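Local coordinates for protein multiheme cytochrome cf (Carboxydothermus ferrireducens DSM 11255, PDB 6QVM) that probably passes electrons through its eleven heme c groups to insoluble extracellular iron(III) while being held in the S-layer by a separate binding module, at residues K169-A174 and L191-A196; Y179-K184 and R199-K204; G564-S569 and N607-W612; T618-I623 and T645-V650. All blocks are in the same frame, centred on the assembly; numbering follows the deposited sequence.

Interaction 1 (K169-A174 and L191-A196); sequences KALVWA and LDPTAA
The backbone N of Leu191, the residue that meets Leu171 across this contact, donates a hydrogen bond to OD1 of Asp159, and the following N, of Asp192, is taken by OD2 of the same carboxylate. One acidic side chain thereby fixes the loop 191-196 where it enters a type I beta turn, and the contact itself can be wholly apolar. From helix 169-174, Leu171 extends with CG anti to its own N (chi1 -172°), and chi2 (51°) sets CD2 3.8 Å from Leu191 CB and 3.6 Å from Pro193 CB. The two leucines slide past one another in opposite directions, whereas Pro193 crosses Leu171 at nearly a right angle. Val172 adds a looser touch, its CG2 4.2 Å from Leu191 CD1. With an alanine in place of Leu171, the methyl shared by Leu191 and Pro193 is gone, and a gap would probably open between loop and helix. Polar bonds thus position the loop backbone, while apolar contact, with no hydrogen bond between segments, packs it on the helix.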
loop_
_atom_site.group_PDB
_atom_site.type_symbol
_atom_site.label_atom_id
_atom_site.label_comp_id
_atom_site.label_asym_id
_atom_site.label_seq_id
_atom_site.Cartn_x
_atom_site.Cartn_y
_atom_site.Cartn_z
ATOM N N LYS A 169 -8.109 -42.136 32.599
ATOM C CA LYS A 169 -8.463 -41.054 33.513
ATOM C C LYS A 169 -9.203 -39.940 32.784
ATOM O O LYS A 169 -10.092 -39.295 33.354
ATOM C CB LYS A 169 -7.211 -40.516 34.196
ATOM C CG LYS A 169 -6.041 -41.490 34.197
ATOM C CD LYS A 169 -5.011 -41.102 35.238
ATOM C CE LYS A 169 -5.492 -41.459 36.628
ATOM N NZ LYS A 169 -4.675 -40.802 37.679
ATOM N N ALA A 170 -8.846 -39.696 31.522
ATOM C CA ALA A 170 -9.495 -38.637 30.753
ATOM C C ALA A 170 -10.962 -38.956 30.512
ATOM O O ALA A 170 -11.826 -38.074 30.600
ATOM C CB ALA A 170 -8.774 -38.430 29.424
ATOM N N LEU A 171 -11.264 -40.219 30.214
ATOM C CA LEU A 171 -12.645 -40.601 29.938
ATOM C C LEU A 171 -13.537 -40.420 31.161
ATOM O O LEU A 171 -14.729 -40.130 31.019
ATOM C CB LEU A 171 -12.691 -42.045 29.442
ATOM C CG LEU A 171 -13.998 -42.628 28.901
ATOM C CD1 LEU A 171 -14.615 -41.717 27.855
ATOM C CD2 LEU A 171 -13.729 -44.004 28.312
ATOM N N VAL A 172 -12.981 -40.586 32.361
ATOM C CA VAL A 172 -13.766 -40.403 33.576
ATOM C C VAL A 172 -13.902 -38.920 33.906
ATOM O O VAL A 172 -14.967 -38.458 34.334
ATOM C CB VAL A 172 -13.144 -41.202 34.734
ATOM C CG1 VAL A 172 -13.965 -41.039 35.994
ATOM C CG2 VAL A 172 -13.008 -42.658 34.343
ATOM N N TRP A 173 -12.818 -38.158 33.738
ATOM C CA TRP A 173 -12.889 -36.705 33.888
ATOM C C TRP A 173 -13.964 -36.117 32.982
ATOM O O TRP A 173 -14.771 -35.281 33.406
ATOM C CB TRP A 173 -11.527 -36.070 33.580
ATOM C CG TRP A 173 -11.606 -34.610 33.235
ATOM C CD1 TRP A 173 -11.807 -33.573 34.100
ATOM C CD2 TRP A 173 -11.486 -34.029 31.929
ATOM N NE1 TRP A 173 -11.820 -32.382 33.414
ATOM C CE2 TRP A 173 -11.623 -32.634 32.081
ATOM C CE3 TRP A 173 -11.279 -34.551 30.647
ATOM C CZ2 TRP A 173 -11.555 -31.757 31.002
ATOM C CZ3 TRP A 173 -11.209 -33.677 29.577
ATOM C CH2 TRP A 173 -11.348 -32.297 29.761
ATOM N N ALA A 174 -14.004 -36.572 31.730
ATOM C CA ALA A 174 -14.970 -36.042 30.775
ATOM C C ALA A 174 -16.406 -36.368 31.173
ATOM O O ALA A 174 -17.325 -35.618 30.830
ATOM C CB ALA A 174 -14.671 -36.577 29.377
ATOM N N LEU A 191 -18.780 -46.889 30.335
ATOM C CA LEU A 191 -18.254 -45.796 29.531
ATOM C C LEU A 191 -18.248 -46.096 28.038
ATOM O O LEU A 191 -18.230 -45.155 27.236
ATOM C CB LEU A 191 -16.824 -45.464 29.974
ATOM C CG LEU A 191 -16.646 -45.115 31.460
ATOM C CD1 LEU A 191 -15.188 -45.241 31.844
ATOM C CD2 LEU A 191 -17.167 -43.717 31.756
ATOM N N ASP A 192 -18.264 -47.370 27.653
ATOM C CA ASP A 192 -18.204 -47.780 26.254
ATOM C C ASP A 192 -17.002 -47.143 25.551
ATOM O O ASP A 192 -17.162 -46.448 24.545
ATOM C CB ASP A 192 -19.497 -47.421 25.536
ATOM C CG ASP A 192 -20.712 -48.029 26.194
ATOM O OD1 ASP A 192 -20.805 -49.272 26.258
ATOM O OD2 ASP A 192 -21.556 -47.257 26.685
ATOM N N PRO A 193 -15.782 -47.394 26.040
ATOM C CA PRO A 193 -14.626 -46.611 25.575
ATOM C C PRO A 193 -14.257 -46.859 24.130
ATOM O O PRO A 193 -13.646 -45.983 23.510
ATOM C CB PRO A 193 -13.494 -47.059 26.514
ATOM C CG PRO A 193 -14.177 -47.796 27.637
ATOM C CD PRO A 193 -15.386 -48.414 27.019
ATOM N N THR A 194 -14.612 -48.014 23.568
ATOM C CA THR A 194 -14.237 -48.344 22.202
ATOM C C THR A 194 -15.363 -48.107 21.209
ATOM O O THR A 194 -15.169 -48.331 20.011
ATOM C CB THR A 194 -13.765 -49.798 22.117
ATOM O OG1 THR A 194 -14.867 -50.678 22.377
ATOM C CG2 THR A 194 -12.643 -50.060 23.127
ATOM N N ALA A 195 -16.526 -47.655 21.675
ATOM C CA ALA A 195 -17.604 -47.317 20.759
ATOM C C ALA A 195 -17.224 -46.086 19.951
ATOM O O ALA A 195 -16.587 -45.165 20.466
ATOM C CB ALA A 195 -18.902 -47.062 21.528
ATOM N N ALA A 196 -17.590 -46.085 18.674
ATOM C CA ALA A 196 -17.383 -44.905 17.849
ATOM C C ALA A 196 -18.188 -43.741 18.406
ATOM O O ALA A 196 -19.390 -43.870 18.649
ATOM C CB ALA A 196 -17.792 -45.189 16.404
#

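Interaction 2 (Y179-K184 and R199-K204); sequences YLSARK and RTEVVK
Glu201 is the residue of helix 199-204 that meets Leu180; at the helix start, Arg199 NE bonds to the backbone O of Leu95. From the Glu201 CA the side chain is directed at the neighbouring segment and runs extended beyond CG, crossing Leu180 at about a right angle. Leu180 CD2 lies against both ends of it, 3.9 Å from Glu201 CB and 3.8 Å from Glu201 OE2, so the aliphatic stem and the carboxylate together cover one methyl. The two oxygens have different outlooks: OE1 receives a weak hydrogen bond from Ser198 N, while OE2 forms a long, weak ion pair with Lys129. Because Lys129 NZ also donates to Ser181 O, that one ammonium bridges the two segments, firmly to Ser181 O and only weakly to Glu201. Val202 then turns away to pack on Leu95. A turn of helix after Glu201, Lys204, bent at chi2 and again at chi4 (-70°), brings NZ to 3.6 Å from Tyr179 O, too loose for a hydrogen bond but probably a favourable electrostatic approach. Leu180 itself is buried against helices 129-139 and 165-176. The Ser-Arg-Thr-Glu run from Ser198 to Glu201 resembles the TRAE signature of S-layer homology domains, and the whole arrangement is consistent with the S-layer binding module of this cytochrome.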
loop_
_atom_site.group_PDB
_atom_site.type_symbol
_atom_site.label_atom_id
_atom_site.label_comp_id
_atom_site.label_asym_id
_atom_site.label_seq_id
_atom_site.Cartn_x
_atom_site.Cartn_y
_atom_site.Cartn_z
ATOM N N TYR A 179 -19.033 -33.746 29.763
ATOM C CA TYR A 179 -18.768 -33.647 28.330
ATOM C C TYR A 179 -19.183 -34.918 27.599
ATOM O O TYR A 179 -19.668 -34.858 26.464
ATOM C CB TYR A 179 -17.290 -33.350 28.093
ATOM C CG TYR A 179 -16.801 -32.082 28.755
ATOM C CD1 TYR A 179 -17.587 -30.936 28.779
ATOM C CD2 TYR A 179 -15.552 -32.032 29.362
ATOM C CE1 TYR A 179 -17.143 -29.778 29.387
ATOM C CE2 TYR A 179 -15.096 -30.878 29.973
ATOM C CZ TYR A 179 -15.895 -29.754 29.981
ATOM O OH TYR A 179 -15.446 -28.606 30.586
ATOM N N LEU A 180 -18.984 -36.074 28.226
ATOM C CA LEU A 180 -19.473 -37.353 27.735
ATOM C C LEU A 180 -20.310 -38.008 28.826
ATOM O O LEU A 180 -20.266 -37.608 29.993
ATOM C CB LEU A 180 -18.316 -38.269 27.316
ATOM C CG LEU A 180 -17.442 -37.811 26.145
ATOM C CD1 LEU A 180 -16.065 -38.464 26.209
ATOM C CD2 LEU A 180 -18.117 -38.124 24.817
ATOM N N SER A 181 -21.062 -39.036 28.452
ATOM C CA SER A 181 -21.980 -39.673 29.376
ATOM C C SER A 181 -21.601 -41.130 29.588
ATOM O O SER A 181 -20.869 -41.731 28.796
ATOM C CB SER A 181 -23.426 -39.585 28.870
ATOM O OG SER A 181 -23.569 -40.246 27.624
ATOM N N ALA A 182 -22.105 -41.683 30.684
ATOM C CA ALA A 182 -22.090 -43.115 30.928
ATOM C C ALA A 182 -23.508 -43.656 30.801
ATOM O O ALA A 182 -24.473 -42.897 30.683
ATOM C CB ALA A 182 -21.513 -43.429 32.311
ATOM N N ARG A 183 -23.636 -44.979 30.827
ATOM C CA ARG A 183 -24.944 -45.616 30.821
ATOM C C ARG A 183 -25.056 -46.568 31.998
ATOM O O ARG A 183 -24.095 -47.256 32.354
ATOM C CB ARG A 183 -25.217 -46.364 29.514
ATOM C CG ARG A 183 -24.028 -47.039 28.920
ATOM C CD ARG A 183 -24.406 -47.759 27.600
ATOM N NE ARG A 183 -25.111 -48.995 27.900
ATOM C CZ ARG A 183 -24.512 -50.181 28.011
ATOM N NH1 ARG A 183 -25.240 -51.246 28.321
ATOM N NH2 ARG A 183 -23.180 -50.298 27.901
ATOM N N LYS A 184 -26.235 -46.586 32.604
ATOM C CA LYS A 184 -26.531 -47.543 33.648
ATOM C C LYS A 184 -27.087 -48.819 33.038
ATOM O O LYS A 184 -27.932 -48.780 32.136
ATOM C CB LYS A 184 -27.533 -46.955 34.639
ATOM N N ARG A 199 -21.820 -38.223 16.300
ATOM C CA ARG A 199 -21.745 -36.811 15.950
ATOM C C ARG A 199 -22.184 -35.919 17.109
ATOM O O ARG A 199 -21.565 -34.882 17.378
ATOM C CB ARG A 199 -22.598 -36.569 14.706
ATOM C CG ARG A 199 -22.637 -35.125 14.234
ATOM C CD ARG A 199 -22.763 -35.017 12.728
ATOM N NE ARG A 199 -21.452 -34.747 12.134
ATOM C CZ ARG A 199 -20.896 -35.441 11.137
ATOM N NH1 ARG A 199 -21.530 -36.478 10.592
ATOM N NH2 ARG A 199 -19.701 -35.093 10.667
ATOM N N THR A 200 -23.252 -36.313 17.807
ATOM C CA THR A 200 -23.747 -35.545 18.945
ATOM C C THR A 200 -22.675 -35.381 20.015
ATOM O O THR A 200 -22.509 -34.292 20.578
ATOM C CB THR A 200 -24.985 -36.229 19.527
ATOM O OG1 THR A 200 -26.071 -36.131 18.596
ATOM C CG2 THR A 200 -25.388 -35.601 20.861
ATOM N N GLU A 201 -21.912 -36.444 20.283
ATOM C CA GLU A 201 -20.900 -36.383 21.333
ATOM C C GLU A 201 -19.690 -35.565 20.898
ATOM O O GLU A 201 -19.105 -34.841 21.712
ATOM C CB GLU A 201 -20.488 -37.794 21.742
ATOM C CG GLU A 201 -21.617 -38.570 22.403
ATOM C CD GLU A 201 -21.200 -39.969 22.820
ATOM O OE1 GLU A 201 -20.863 -40.781 21.929
ATOM O OE2 GLU A 201 -21.176 -40.244 24.043
ATOM N N VAL A 202 -19.303 -35.666 19.624
ATOM C CA VAL A 202 -18.224 -34.833 19.095
ATOM C C VAL A 202 -18.601 -33.359 19.186
ATOM O O VAL A 202 -17.815 -32.523 19.648
ATOM C CB VAL A 202 -17.891 -35.238 17.648
ATOM C CG1 VAL A 202 -16.905 -34.257 17.036
ATOM C CG2 VAL A 202 -17.334 -36.652 17.606
ATOM N N VAL A 203 -19.820 -33.023 18.758
ATOM C CA VAL A 203 -20.256 -31.631 18.750
ATOM C C VAL A 203 -20.390 -31.100 20.172
ATOM O O VAL A 203 -20.029 -29.952 20.455
ATOM C CB VAL A 203 -21.568 -31.498 17.957
ATOM C CG1 VAL A 203 -22.249 -30.165 18.247
ATOM C CG2 VAL A 203 -21.291 -31.648 16.478
ATOM N N LYS A 204 -20.889 -31.927 21.090
ATOM C CA LYS A 204 -20.960 -31.507 22.487
ATOM C C LYS A 204 -19.568 -31.278 23.062
ATOM O O LYS A 204 -19.382 -30.405 23.918
ATOM C CB LYS A 204 -21.729 -32.548 23.303
ATOM C CG LYS A 204 -22.058 -32.132 24.730
ATOM C CD LYS A 204 -23.373 -32.745 25.181
ATOM C CE LYS A 204 -23.647 -32.451 26.644
ATOM N NZ LYS A 204 -22.715 -33.193 27.533
#

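Interaction 3 (G564-S569 and N607-W612); sequences GKPTIS and NAVKAW. With HEC (heme c), chain O.
A cis peptide bond between Lys565 and Pro566 turns the chain sharply where it meets Val609 of helix 607-612. At this bend the Lys565 O lies 3.8 Å from Val609 CB, a polar atom resting on a hydrocarbon, and the Lys565 CB is 3.9 Å from Val609 CG1. The proline ring completes the seat more loosely, with Pro566 CD 4.1 Å from Val609 CG2. The valine branch that is anti to its own N (CG1, chi1 -177°) also reaches the heme, 3.6 Å from the ring methyl CMB, so Val609 fills the corner between bend and porphyrin. One turn further along, Trp612 sets its CB 3.6 Å from the neighbouring methyl CMA. Its six-membered ring meets the propionate obliquely, CZ3 being 3.7 Å from HEC O2A, while NE1 donates to His656 O and fixes the rotation of the ring. An alanine instead of Trp612 takes away the indole, and His656 O would probably be left without this donor and the propionate less covered. The lysine side chain leads elsewhere: Lys565 NZ is hydrogen-bonded to a propionate oxygen of another heme c. The arrangement is a heme pocket of a multiheme cytochrome c, where one loop lies against one heme and, through Lys565, reaches a second.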
loop_
_atom_site.group_PDB
_atom_site.type_symbol
_atom_site.label_atom_id
_atom_site.label_comp_id
_atom_site.label_asym_id
_atom_site.label_seq_id
_atom_site.Cartn_x
_atom_site.Cartn_y
_atom_site.Cartn_z
ATOM N N GLY A 564 17.499 23.574 -10.718
ATOM C CA GLY A 564 18.587 24.504 -10.512
ATOM C C GLY A 564 19.235 24.884 -11.828
ATOM O O GLY A 564 19.261 24.125 -12.787
ATOM N N LYS A 565 19.766 26.095 -11.868
ATOM C CA LYS A 565 20.399 26.639 -13.062
ATOM C C LYS A 565 21.728 27.291 -12.708
ATOM O O LYS A 565 21.920 28.484 -12.934
ATOM C CB LYS A 565 19.456 27.637 -13.720
ATOM C CG LYS A 565 18.198 26.997 -14.302
ATOM C CD LYS A 565 17.191 28.015 -14.830
ATOM C CE LYS A 565 16.584 28.828 -13.700
ATOM N NZ LYS A 565 15.547 29.775 -14.195
ATOM N N PRO A 566 22.697 26.529 -12.183
ATOM C CA PRO A 566 22.650 25.097 -11.902
ATOM C C PRO A 566 22.149 24.731 -10.492
ATOM O O PRO A 566 21.653 23.614 -10.281
ATOM C CB PRO A 566 24.098 24.682 -12.083
ATOM C CG PRO A 566 24.864 25.875 -11.626
ATOM C CD PRO A 566 24.059 27.073 -11.988
ATOM N N THR A 567 22.290 25.643 -9.535
ATOM C CA THR A 567 21.851 25.400 -8.169
ATOM C C THR A 567 20.576 26.179 -7.863
ATOM O O THR A 567 20.300 27.227 -8.454
ATOM C CB THR A 567 22.923 25.765 -7.142
ATOM O OG1 THR A 567 23.066 27.190 -7.081
ATOM C CG2 THR A 567 24.255 25.123 -7.495
ATOM N N ILE A 568 19.787 25.633 -6.940
ATOM C CA ILE A 568 18.559 26.262 -6.478
ATOM C C ILE A 568 18.472 26.071 -4.971
ATOM O O ILE A 568 18.944 25.070 -4.422
ATOM C CB ILE A 568 17.314 25.682 -7.191
ATOM C CG1 ILE A 568 16.065 26.504 -6.868
ATOM C CG2 ILE A 568 17.110 24.224 -6.814
ATOM C CD1 ILE A 568 14.879 26.146 -7.743
ATOM N N SER A 569 17.897 27.063 -4.297
ATOM C CA SER A 569 17.652 27.007 -2.862
ATOM C C SER A 569 16.182 27.290 -2.604
ATOM O O SER A 569 15.640 28.279 -3.108
ATOM C CB SER A 569 18.526 28.009 -2.110
ATOM O OG SER A 569 19.647 27.362 -1.539
ATOM N N ASN A 607 26.012 32.228 -14.251
ATOM C CA ASN A 607 26.345 33.094 -15.380
ATOM C C ASN A 607 26.410 32.302 -16.680
ATOM O O ASN A 607 25.824 32.698 -17.695
ATOM C CB ASN A 607 27.670 33.805 -15.121
ATOM C CG ASN A 607 27.566 34.870 -14.048
ATOM O OD1 ASN A 607 26.571 35.590 -13.954
ATOM N ND2 ASN A 607 28.603 34.976 -13.230
ATOM N N ALA A 608 27.114 31.171 -16.666
ATOM C CA ALA A 608 27.203 30.334 -17.857
ATOM C C ALA A 608 25.824 29.878 -18.321
ATOM O O ALA A 608 25.552 29.827 -19.526
ATOM C CB ALA A 608 28.106 29.134 -17.587
ATOM N N VAL A 609 24.936 29.554 -17.378
ATOM C CA VAL A 609 23.601 29.090 -17.745
ATOM C C VAL A 609 22.733 30.256 -18.199
ATOM O O VAL A 609 21.957 30.133 -19.155
ATOM C CB VAL A 609 22.958 28.322 -16.574
ATOM C CG1 VAL A 609 21.593 27.781 -16.981
ATOM C CG2 VAL A 609 23.869 27.215 -16.106
ATOM N N LYS A 610 22.840 31.400 -17.520
ATOM C CA LYS A 610 22.072 32.576 -17.922
ATOM C C LYS A 610 22.385 32.979 -19.358
ATOM O O LYS A 610 21.491 33.403 -20.101
ATOM C CB LYS A 610 22.347 33.738 -16.968
ATOM C CG LYS A 610 21.251 33.956 -15.935
ATOM C CD LYS A 610 21.422 35.274 -15.202
ATOM C CE LYS A 610 21.151 36.452 -16.119
ATOM N NZ LYS A 610 19.809 36.332 -16.760
ATOM N N ALA A 611 23.645 32.834 -19.771
ATOM C CA ALA A 611 24.047 33.091 -21.148
ATOM C C ALA A 611 23.151 32.353 -22.130
ATOM O O ALA A 611 22.431 32.983 -22.909
ATOM C CB ALA A 611 25.503 32.682 -21.363
ATOM N N TRP A 612 23.186 31.017 -22.093
ATOM C CA TRP A 612 22.351 30.231 -22.996
ATOM C C TRP A 612 20.870 30.561 -22.828
ATOM O O TRP A 612 20.129 30.604 -23.815
ATOM C CB TRP A 612 22.588 28.735 -22.787
ATOM C CG TRP A 612 21.585 27.886 -23.517
ATOM C CD1 TRP A 612 20.345 27.518 -23.073
ATOM C CD2 TRP A 612 21.726 27.321 -24.824
ATOM N NE1 TRP A 612 19.707 26.760 -24.020
ATOM C CE2 TRP A 612 20.534 26.617 -25.104
ATOM C CE3 TRP A 612 22.745 27.334 -25.782
ATOM C CZ2 TRP A 612 20.329 25.946 -26.307
ATOM C CZ3 TRP A 612 22.544 26.661 -26.971
ATOM C CH2 TRP A 612 21.344 25.975 -27.224
HETATM FE FE HEC O . 24.250 20.203 -19.961
HETATM C CHA HEC O . 26.015 21.260 -22.710
HETATM C CHB HEC O . 23.122 23.445 -19.489
HETATM C CHC HEC O . 22.572 19.207 -17.121
HETATM C CHD HEC O . 25.605 17.028 -20.245
HETATM N NA HEC O . 24.526 22.011 -20.907
HETATM C C1A HEC O . 25.279 22.216 -22.047
HETATM C C2A HEC O . 25.163 23.612 -22.421
HETATM C C3A HEC O . 24.360 24.208 -21.532
HETATM C C4A HEC O . 23.951 23.219 -20.560
HETATM C CMA HEC O . 23.954 25.695 -21.549
HETATM C CAA HEC O . 25.827 24.290 -23.640
HETATM C CBA HEC O . 25.049 23.835 -24.873
HETATM C CGA HEC O . 25.533 24.534 -26.119
HETATM O O1A HEC O . 26.274 25.549 -26.009
HETATM O O2A HEC O . 25.163 24.073 -27.232
HETATM N NB HEC O . 23.061 21.136 -18.592
HETATM C C1B HEC O . 22.762 22.490 -18.562
HETATM C C2B HEC O . 21.970 22.751 -17.382
HETATM C C3B HEC O . 21.817 21.583 -16.728
HETATM C C4B HEC O . 22.501 20.544 -17.471
HETATM C CMB HEC O . 21.432 24.148 -16.985
HETATM C CAB HEC O . 21.058 21.363 -15.404
HETATM C CBB HEC O . 19.556 21.568 -15.666
HETATM N NC HEC O . 24.154 18.466 -18.858
HETATM C C1C HEC O . 23.321 18.248 -17.774
HETATM C C2C HEC O . 23.296 16.818 -17.512
HETATM C C3C HEC O . 24.211 16.235 -18.313
HETATM C C4C HEC O . 24.720 17.252 -19.211
HETATM C CMC HEC O . 22.609 16.155 -16.297
HETATM C CAC HEC O . 24.631 14.743 -18.383
HETATM C CBC HEC O . 23.467 13.835 -18.826
HETATM N ND HEC O . 25.591 19.282 -21.268
HETATM C C1D HEC O . 26.012 17.957 -21.177
HETATM C C2D HEC O . 26.957 17.701 -22.234
HETATM C C3D HEC O . 27.081 19.025 -23.002
HETATM C C4D HEC O . 26.200 19.948 -22.330
HETATM C CMD HEC O . 27.677 16.365 -22.512
HETATM C CAD HEC O . 27.959 19.319 -24.233
HETATM C CBD HEC O . 27.361 18.622 -25.451
HETATM C CGD HEC O . 28.385 18.566 -26.561
HETATM O O1D HEC O . 28.950 19.637 -26.917
HETATM O O2D HEC O . 28.625 17.449 -27.101
#

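Interaction 4 (T618-I623 and T645-V650); sequences TRVNNI and TLAGIV
Ile623 meets Ala647 through several of its carbons in turn, and tracing it outward shows how the two helices interlock. Its CB is 4.2 Å from Ala647 CB. The branch methyl CG2, anti to the backbone N, makes the tightest touch, 3.6 Å from the same alanine carbon. The longer branch first swings off, CG1 lying anti to the carbonyl carbon (chi1 -69°), but its tip CD1 returns to 4.3 Å from Ala647 CB. One small methyl is therefore covered from two branches of a single isoleucine. A turn earlier, Val620 supplies the second half of the contact: its CG1 approaches the backbone as well as side chains, 3.8 Å from Ala647 O and 3.7 Å from Val650 CG1. Helices 618-623 and 645-650 run at 140° between their directions, closer to antiparallel than to perpendicular, and the axes of these segments approach to 9.7 Å. Helix 661-672 packs against the same residues of the first helix: Leu668 touches Val620, Ala671 touches Ile623, and Arg619 forms salt bridges with Asp669 and Glu672. Those salt bridges belong to the contact with that third helix. Between helices 618-623 and 645-650 there is no hydrogen bond, and the fit depends on close, directionless contact between branched side chains and one alanine.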
loop_
_atom_site.group_PDB
_atom_site.type_symbol
_atom_site.label_atom_id
_atom_site.label_comp_id
_atom_site.label_asym_id
_atom_site.label_seq_id
_atom_site.Cartn_x
_atom_site.Cartn_y
_atom_site.Cartn_z
ATOM N N THR A 618 15.593 35.620 -25.718
ATOM C CA THR A 618 15.713 36.699 -26.690
ATOM C C THR A 618 15.210 36.267 -28.059
ATOM O O THR A 618 14.335 36.907 -28.653
ATOM C CB THR A 618 17.176 37.136 -26.783
ATOM O OG1 THR A 618 17.577 37.702 -25.535
ATOM C CG2 THR A 618 17.366 38.130 -27.911
ATOM N N ARG A 619 15.723 35.136 -28.542
ATOM C CA ARG A 619 15.485 34.761 -29.932
ATOM C C ARG A 619 14.045 34.332 -30.174
ATOM O O ARG A 619 13.526 34.542 -31.274
ATOM C CB ARG A 619 16.461 33.665 -30.362
ATOM C CG ARG A 619 17.892 34.163 -30.555
ATOM C CD ARG A 619 18.801 33.037 -31.027
ATOM N NE ARG A 619 18.353 32.481 -32.305
ATOM C CZ ARG A 619 18.899 31.425 -32.904
ATOM N NH1 ARG A 619 19.916 30.788 -32.334
ATOM N NH2 ARG A 619 18.433 31.013 -34.080
ATOM N N VAL A 620 13.381 33.732 -29.181
ATOM C CA VAL A 620 11.981 33.376 -29.399
ATOM C C VAL A 620 11.091 34.611 -29.317
ATOM O O VAL A 620 10.160 34.761 -30.113
ATOM C CB VAL A 620 11.500 32.276 -28.430
ATOM C CG1 VAL A 620 11.728 30.899 -29.025
ATOM C CG2 VAL A 620 12.141 32.403 -27.057
ATOM N N ASN A 621 11.362 35.518 -28.372
ATOM C CA ASN A 621 10.532 36.712 -28.235
ATOM C C ASN A 621 10.551 37.553 -29.507
ATOM O O ASN A 621 9.505 38.027 -29.963
ATOM C CB ASN A 621 10.996 37.542 -27.041
ATOM C CG ASN A 621 10.550 36.957 -25.716
ATOM O OD1 ASN A 621 9.521 36.290 -25.631
ATOM N ND2 ASN A 621 11.318 37.223 -24.669
ATOM N N ASN A 622 11.727 37.724 -30.110
ATOM C CA ASN A 622 11.865 38.505 -31.332
ATOM C C ASN A 622 11.288 37.796 -32.552
ATOM O O ASN A 622 11.267 38.384 -33.638
ATOM C CB ASN A 622 13.341 38.845 -31.552
ATOM C CG ASN A 622 13.982 39.473 -30.329
ATOM O OD1 ASN A 622 13.398 39.477 -29.247
ATOM N ND2 ASN A 622 15.187 40.003 -30.493
ATOM N N ILE A 623 10.819 36.557 -32.403
ATOM C CA ILE A 623 10.106 35.873 -33.476
ATOM C C ILE A 623 8.612 36.037 -33.235
ATOM O O ILE A 623 7.820 36.133 -34.179
ATOM C CB ILE A 623 10.506 34.386 -33.564
ATOM C CG1 ILE A 623 11.948 34.232 -34.054
ATOM C CG2 ILE A 623 9.575 33.623 -34.495
ATOM C CD1 ILE A 623 12.396 32.793 -34.170
ATOM N N THR A 645 4.559 28.028 -35.191
ATOM C CA THR A 645 4.677 26.718 -34.555
ATOM C C THR A 645 6.113 26.441 -34.122
ATOM O O THR A 645 6.370 26.034 -32.982
ATOM C CB THR A 645 4.202 25.628 -35.520
ATOM O OG1 THR A 645 2.965 26.022 -36.125
ATOM C CG2 THR A 645 4.024 24.300 -34.793
ATOM N N LEU A 646 7.066 26.678 -35.025
ATOM C CA LEU A 646 8.458 26.336 -34.753
ATOM C C LEU A 646 9.009 27.113 -33.568
ATOM O O LEU A 646 9.886 26.615 -32.853
ATOM C CB LEU A 646 9.307 26.586 -35.998
ATOM C CG LEU A 646 9.650 25.375 -36.874
ATOM C CD1 LEU A 646 8.612 24.273 -36.751
ATOM C CD2 LEU A 646 9.809 25.788 -38.330
ATOM N N ALA A 647 8.515 28.329 -33.348
ATOM C CA ALA A 647 8.942 29.112 -32.202
ATOM C C ALA A 647 8.025 28.937 -31.006
ATOM O O ALA A 647 8.449 29.200 -29.875
ATOM C CB ALA A 647 9.020 30.595 -32.570
ATOM N N GLY A 648 6.783 28.508 -31.238
ATOM C CA GLY A 648 5.907 28.180 -30.127
ATOM C C GLY A 648 6.371 26.948 -29.375
ATOM O O GLY A 648 6.173 26.837 -28.161
ATOM N N ILE A 649 6.992 26.007 -30.091
ATOM C CA ILE A 649 7.468 24.773 -29.470
ATOM C C ILE A 649 8.539 25.079 -28.432
ATOM O O ILE A 649 8.500 24.569 -27.307
ATOM C CB ILE A 649 7.978 23.796 -30.543
ATOM C CG1 ILE A 649 6.805 23.239 -31.353
ATOM C CG2 ILE A 649 8.757 22.670 -29.899
ATOM C CD1 ILE A 649 7.225 22.559 -32.657
ATOM N N VAL A 650 9.504 25.932 -28.786
ATOM C CA VAL A 650 10.525 26.349 -27.833
ATOM C C VAL A 650 9.909 27.110 -26.664
ATOM O O VAL A 650 10.482 27.141 -25.568
ATOM C CB VAL A 650 11.602 27.181 -28.564
ATOM C CG1 VAL A 650 12.713 27.603 -27.614
ATOM C CG2 VAL A 650 12.168 26.388 -29.736
#

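How the interactions relate
Interactions 1 and 2 share what is probably the S-layer binding part of the chain, about 9 Å apart between centres, and are tied together by the Arg183-Asp192 salt bridge. Interaction 1 is buried and apolar, whereas interaction 2 lies at the surface and mixes a methyl with charged groups. Interactions 3 and 4 are also buried, both on helix 606-628, with centres about 21 Å apart and on the opposite side of the molecule's centre from the first pair. Interaction 3 packs against a heme directly, so cofactor edges enter its chemistry; interaction 4 joins helices chiefly through hydrocarbon, without a hydrogen bond, as interaction 1 joins helix and loop.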